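Local coordinates for YfkN protein (Bacillus subtilis subsp. subtilis, PDB 3GVE) that belongs to the calcineurin-like phosphoesterase family of metal-dependent proteins and holds a manganese and a magnesium ion side by side, at residues G104-N108 with H109-Y113; D116-D119 with G120-G124. All blocks are in the same frame, centred on the assembly; numbering follows the deposited sequence.

Interaction 1: residues G104-N108 with H109-Y113; sequences GTLGN and HEFNY. With MG (magnesium ion), chain D; CIT (citric acid), chain E.
N108 and H109 run alongside each other toward the metal site, the amide and imidazole planes turned about 50° apart, with the amide nitrogen of N108 over one face of the imidazole, ND2 3.3 Å from CD2 of H109. Their ends divide the work: N108 OD1 binds the magnesium ion at 2.1 Å, while N108 ND2 donates to O4 of the citric acid molecule and H109 NE2 donates to its O5. Between the backbone nitrogen and the carbonyl carbon (chi1 43°), CG of N108 carries the amide to the metal. At the other ring nitrogen of H109, ND1 donates almost straight to N112 OD1, 2.7 Å away in the ring plane, which settles the rotation of the imidazole.

Further out, E110 folds back at chi2 to accept from the backbone of G107, OE1 to N 2.7 Å; the same carboxylate also receives backbone N-H groups of D64, L65 and I66, tying this turn to another metal-binding loop. F111 N to N108 O closes the 3-10 turn, and F111 CZ rests on L106 CD1 at 3.8 Å. D64, H216 and H249 complete the magnesium site. The G-N-H-E sequence is the GNH[E/D] motif of calcineurin-like phosphoesterases, set in the loop after a strand.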
# COMPACT_ATOMS: atom_id res chain seq x y z
N GLY A 104 -9.74 -21.77 -2.94
CA GLY A 104 -8.96 -20.64 -2.47
C GLY A 104 -7.97 -21.11 -1.40
O GLY A 104 -7.92 -22.30 -1.05
N THR A 105 -7.19 -20.15 -0.88
CA THR A 105 -6.16 -20.50 0.12
C THR A 105 -5.92 -19.37 1.07
O THR A 105 -6.54 -18.27 0.92
CB THR A 105 -4.88 -20.98 -0.60
OG1 THR A 105 -4.07 -21.70 0.34
CG2 THR A 105 -4.06 -19.81 -1.17
N LEU A 106 -5.03 -19.54 2.05
CA LEU A 106 -4.74 -18.52 3.02
C LEU A 106 -3.46 -17.81 2.69
O LEU A 106 -2.43 -18.37 2.48
CB LEU A 106 -4.65 -19.13 4.42
CG LEU A 106 -5.87 -20.01 4.79
CD1 LEU A 106 -5.69 -20.62 6.12
CD2 LEU A 106 -7.18 -19.30 4.69
N GLY A 107 -3.58 -16.46 2.67
CA GLY A 107 -2.39 -15.64 2.61
C GLY A 107 -2.11 -15.18 4.06
O GLY A 107 -2.88 -15.45 5.02
N ASN A 108 -0.95 -14.54 4.23
CA ASN A 108 -0.60 -14.09 5.60
C ASN A 108 -1.64 -13.16 6.20
O ASN A 108 -1.94 -13.16 7.38
CB ASN A 108 0.82 -13.46 5.68
CG ASN A 108 1.12 -12.50 4.53
OD1 ASN A 108 1.08 -12.83 3.34
ND2 ASN A 108 1.32 -11.26 4.89
N HIS A 109 -2.18 -12.28 5.36
CA HIS A 109 -3.15 -11.26 5.86
C HIS A 109 -4.50 -11.86 6.28
O HIS A 109 -5.24 -11.16 6.98
CB HIS A 109 -3.28 -10.10 4.88
CG HIS A 109 -2.08 -9.22 4.90
ND1 HIS A 109 -1.80 -8.37 5.96
CD2 HIS A 109 -1.03 -9.15 4.06
CE1 HIS A 109 -0.64 -7.75 5.73
NE2 HIS A 109 -0.16 -8.20 4.57
N GLU A 110 -4.79 -13.11 5.90
CA GLU A 110 -6.00 -13.76 6.38
C GLU A 110 -6.00 -13.96 7.90
O GLU A 110 -7.04 -14.16 8.46
CB GLU A 110 -6.19 -15.12 5.67
CG GLU A 110 -7.18 -15.09 4.47
CD GLU A 110 -6.64 -14.32 3.30
OE1 GLU A 110 -5.47 -14.52 2.96
OE2 GLU A 110 -7.37 -13.54 2.72
N PHE A 111 -4.83 -13.89 8.51
CA PHE A 111 -4.70 -14.11 9.95
C PHE A 111 -4.76 -12.84 10.78
O PHE A 111 -4.76 -12.91 11.99
CB PHE A 111 -3.38 -14.84 10.21
CG PHE A 111 -3.34 -16.23 9.62
CD1 PHE A 111 -3.88 -17.29 10.31
CD2 PHE A 111 -2.81 -16.45 8.37
CE1 PHE A 111 -3.88 -18.56 9.76
CE2 PHE A 111 -2.82 -17.69 7.82
CZ PHE A 111 -3.34 -18.74 8.51
N ASN A 112 -4.81 -11.68 10.12
CA ASN A 112 -4.71 -10.38 10.80
C ASN A 112 -5.85 -10.11 11.79
O ASN A 112 -5.70 -9.36 12.72
CB ASN A 112 -4.71 -9.21 9.80
CG ASN A 112 -3.44 -9.08 8.95
OD1 ASN A 112 -3.42 -8.23 8.10
ND2 ASN A 112 -2.43 -9.89 9.19
N TYR A 113 -7.00 -10.73 11.56
CA TYR A 113 -8.18 -10.47 12.39
C TYR A 113 -8.48 -11.62 13.36
O TYR A 113 -9.53 -11.67 13.97
CB TYR A 113 -9.39 -10.19 11.50
CG TYR A 113 -9.25 -8.92 10.67
CD1 TYR A 113 -8.64 -7.80 11.20
CD2 TYR A 113 -9.74 -8.84 9.39
CE1 TYR A 113 -8.50 -6.65 10.47
CE2 TYR A 113 -9.60 -7.68 8.65
CZ TYR A 113 -9.00 -6.59 9.21
OH TYR A 113 -8.87 -5.44 8.47
MG MG D . 1.13 -12.04 1.42
C1 CIT E . 2.96 -7.95 7.54
O1 CIT E . 3.65 -6.98 7.89
O2 CIT E . 2.01 -8.30 8.26
C2 CIT E . 3.23 -8.70 6.25
C3 CIT E . 4.09 -7.95 5.25
O7 CIT E . 5.36 -7.57 5.86
C4 CIT E . 4.40 -8.85 4.06
C5 CIT E . 3.34 -8.94 2.98
O3 CIT E . 3.69 -8.78 1.82
O4 CIT E . 2.18 -9.19 3.21
C6 CIT E . 3.41 -6.68 4.82
O5 CIT E . 2.20 -6.61 4.84
O6 CIT E . 4.09 -5.70 4.45
O HOH W 1 0.35 -10.43 7.77
O HOH W 2 1.73 -10.01 0.21

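Interaction 2: residues D116-D119 with G120-G124; sequences DFLD and GTIKG
T121 meets F117 one turn back along the helix in two ways. Its hydroxyl donates to the backbone oxygen of F117, OG1 to O 3.0 Å, and the same OG1 sits over one face of the F117 ring, displaced toward the rim, with CE2 at 3.6 Å. The hydroxyl branch stands beside its own backbone nitrogen (chi1 -67°), which turns it back toward the preceding turn, whereas CG2 takes the position opposite that nitrogen. F117 O is thus gripped twice, by T121 N at 2.9 Å and by T121 OG1, the two donors arriving from opposite faces of the carbonyl plane.

The F117 ring swings out on a trans first torsion (chi1 -176°) and packs against V76, K80 and I83 of helix 70-85; T121 also touches I83.

On another side of the helix, L118 and I122 cross obliquely, and CG of L118 lies 4.1 Å from CD1 of I122. L118 also touches E110, F111 and Y143, while CG1 of I122 passes 3.3 Å from the L118 carbonyl oxygen.

K123 lays its CG 3.3 Å from D119 O, and the chain beyond runs extended to bring NZ to the carbonyl oxygen of I84. D119 OD2 forms a salt bridge with R142 and lies 6.9 Å from K123 NZ.

Regular i to i+4 bonds carry the backbone, from G120 N to D116 O through to K123 N on D119 O. In the fold, helix 115-123 is the connecting helix between strands 104-105 and 129-130, which pair in parallel, and the three elements form a beta-alpha-beta unit.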
# COMPACT_ATOMS: atom_id res chain seq x y z
N ASP A 116 -10.55 -17.02 14.91
CA ASP A 116 -11.99 -17.27 14.91
C ASP A 116 -12.67 -16.61 13.71
O ASP A 116 -13.48 -17.22 13.06
CB ASP A 116 -12.65 -16.81 16.21
CG ASP A 116 -12.26 -17.66 17.41
OD1 ASP A 116 -11.77 -18.78 17.25
OD2 ASP A 116 -12.48 -17.17 18.52
N PHE A 117 -12.30 -15.36 13.43
CA PHE A 117 -12.86 -14.64 12.30
C PHE A 117 -12.51 -15.35 11.00
O PHE A 117 -13.33 -15.46 10.12
CB PHE A 117 -12.40 -13.19 12.28
CG PHE A 117 -13.03 -12.38 11.19
CD1 PHE A 117 -14.35 -11.94 11.30
CD2 PHE A 117 -12.32 -12.06 10.06
CE1 PHE A 117 -14.93 -11.18 10.30
CE2 PHE A 117 -12.90 -11.30 9.07
CZ PHE A 117 -14.20 -10.86 9.20
N LEU A 118 -11.30 -15.86 10.90
CA LEU A 118 -10.90 -16.58 9.71
C LEU A 118 -11.72 -17.87 9.53
O LEU A 118 -12.15 -18.18 8.45
CB LEU A 118 -9.39 -16.90 9.74
CG LEU A 118 -8.84 -17.63 8.51
CD1 LEU A 118 -9.22 -16.90 7.22
CD2 LEU A 118 -7.32 -17.78 8.62
N ASP A 119 -11.91 -18.62 10.62
CA ASP A 119 -12.73 -19.82 10.57
C ASP A 119 -14.15 -19.45 10.11
O ASP A 119 -14.72 -20.12 9.29
CB ASP A 119 -12.80 -20.52 11.93
CG ASP A 119 -11.54 -21.32 12.26
OD1 ASP A 119 -10.78 -21.71 11.36
OD2 ASP A 119 -11.34 -21.56 13.45
N GLY A 120 -14.69 -18.37 10.64
CA GLY A 120 -16.03 -17.94 10.28
C GLY A 120 -16.11 -17.54 8.82
O GLY A 120 -17.07 -17.84 8.14
N THR A 121 -15.07 -16.88 8.33
CA THR A 121 -15.00 -16.44 6.93
C THR A 121 -15.03 -17.64 5.99
O THR A 121 -15.75 -17.64 5.02
CB THR A 121 -13.72 -15.60 6.68
OG1 THR A 121 -13.82 -14.38 7.39
CG2 THR A 121 -13.54 -15.28 5.20
N ILE A 122 -14.25 -18.66 6.31
CA ILE A 122 -14.17 -19.88 5.53
C ILE A 122 -15.52 -20.62 5.48
O ILE A 122 -15.85 -21.21 4.47
CB ILE A 122 -13.04 -20.80 6.08
CG1 ILE A 122 -11.67 -20.17 5.82
CG2 ILE A 122 -13.09 -22.17 5.47
CD1 ILE A 122 -10.52 -20.80 6.61
N LYS A 123 -16.28 -20.59 6.57
CA LYS A 123 -17.56 -21.32 6.67
C LYS A 123 -18.54 -20.98 5.56
O LYS A 123 -19.30 -21.80 5.13
CB LYS A 123 -18.27 -21.03 7.99
CG LYS A 123 -17.61 -21.61 9.21
CD LYS A 123 -18.32 -21.20 10.50
CE LYS A 123 -17.48 -21.62 11.68
NZ LYS A 123 -18.19 -21.46 12.93
N GLY A 124 -18.51 -19.73 5.13
CA GLY A 124 -19.41 -19.23 4.11
C GLY A 124 -19.03 -19.49 2.64
O GLY A 124 -19.84 -19.21 1.77

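From the N terminus, the chain leaves strand 104-105, makes the tight turn of interaction 1 and almost at once enters helix 115-123, where interaction 2 spans successive turns. The two are in series, each closing only a local turn, and neither nests within nor crosses the other. They nevertheless touch: L118 CD2 packs 3.7 Å from F111 CE1, and L106 CD2 lies 4.1 Å from I122 CD1. One hydrophobic side of the helix thereby backs the metal-binding turn. After the helix, the chain continues to strand 129-130, so both contacts belong to one beta-alpha-beta crossover.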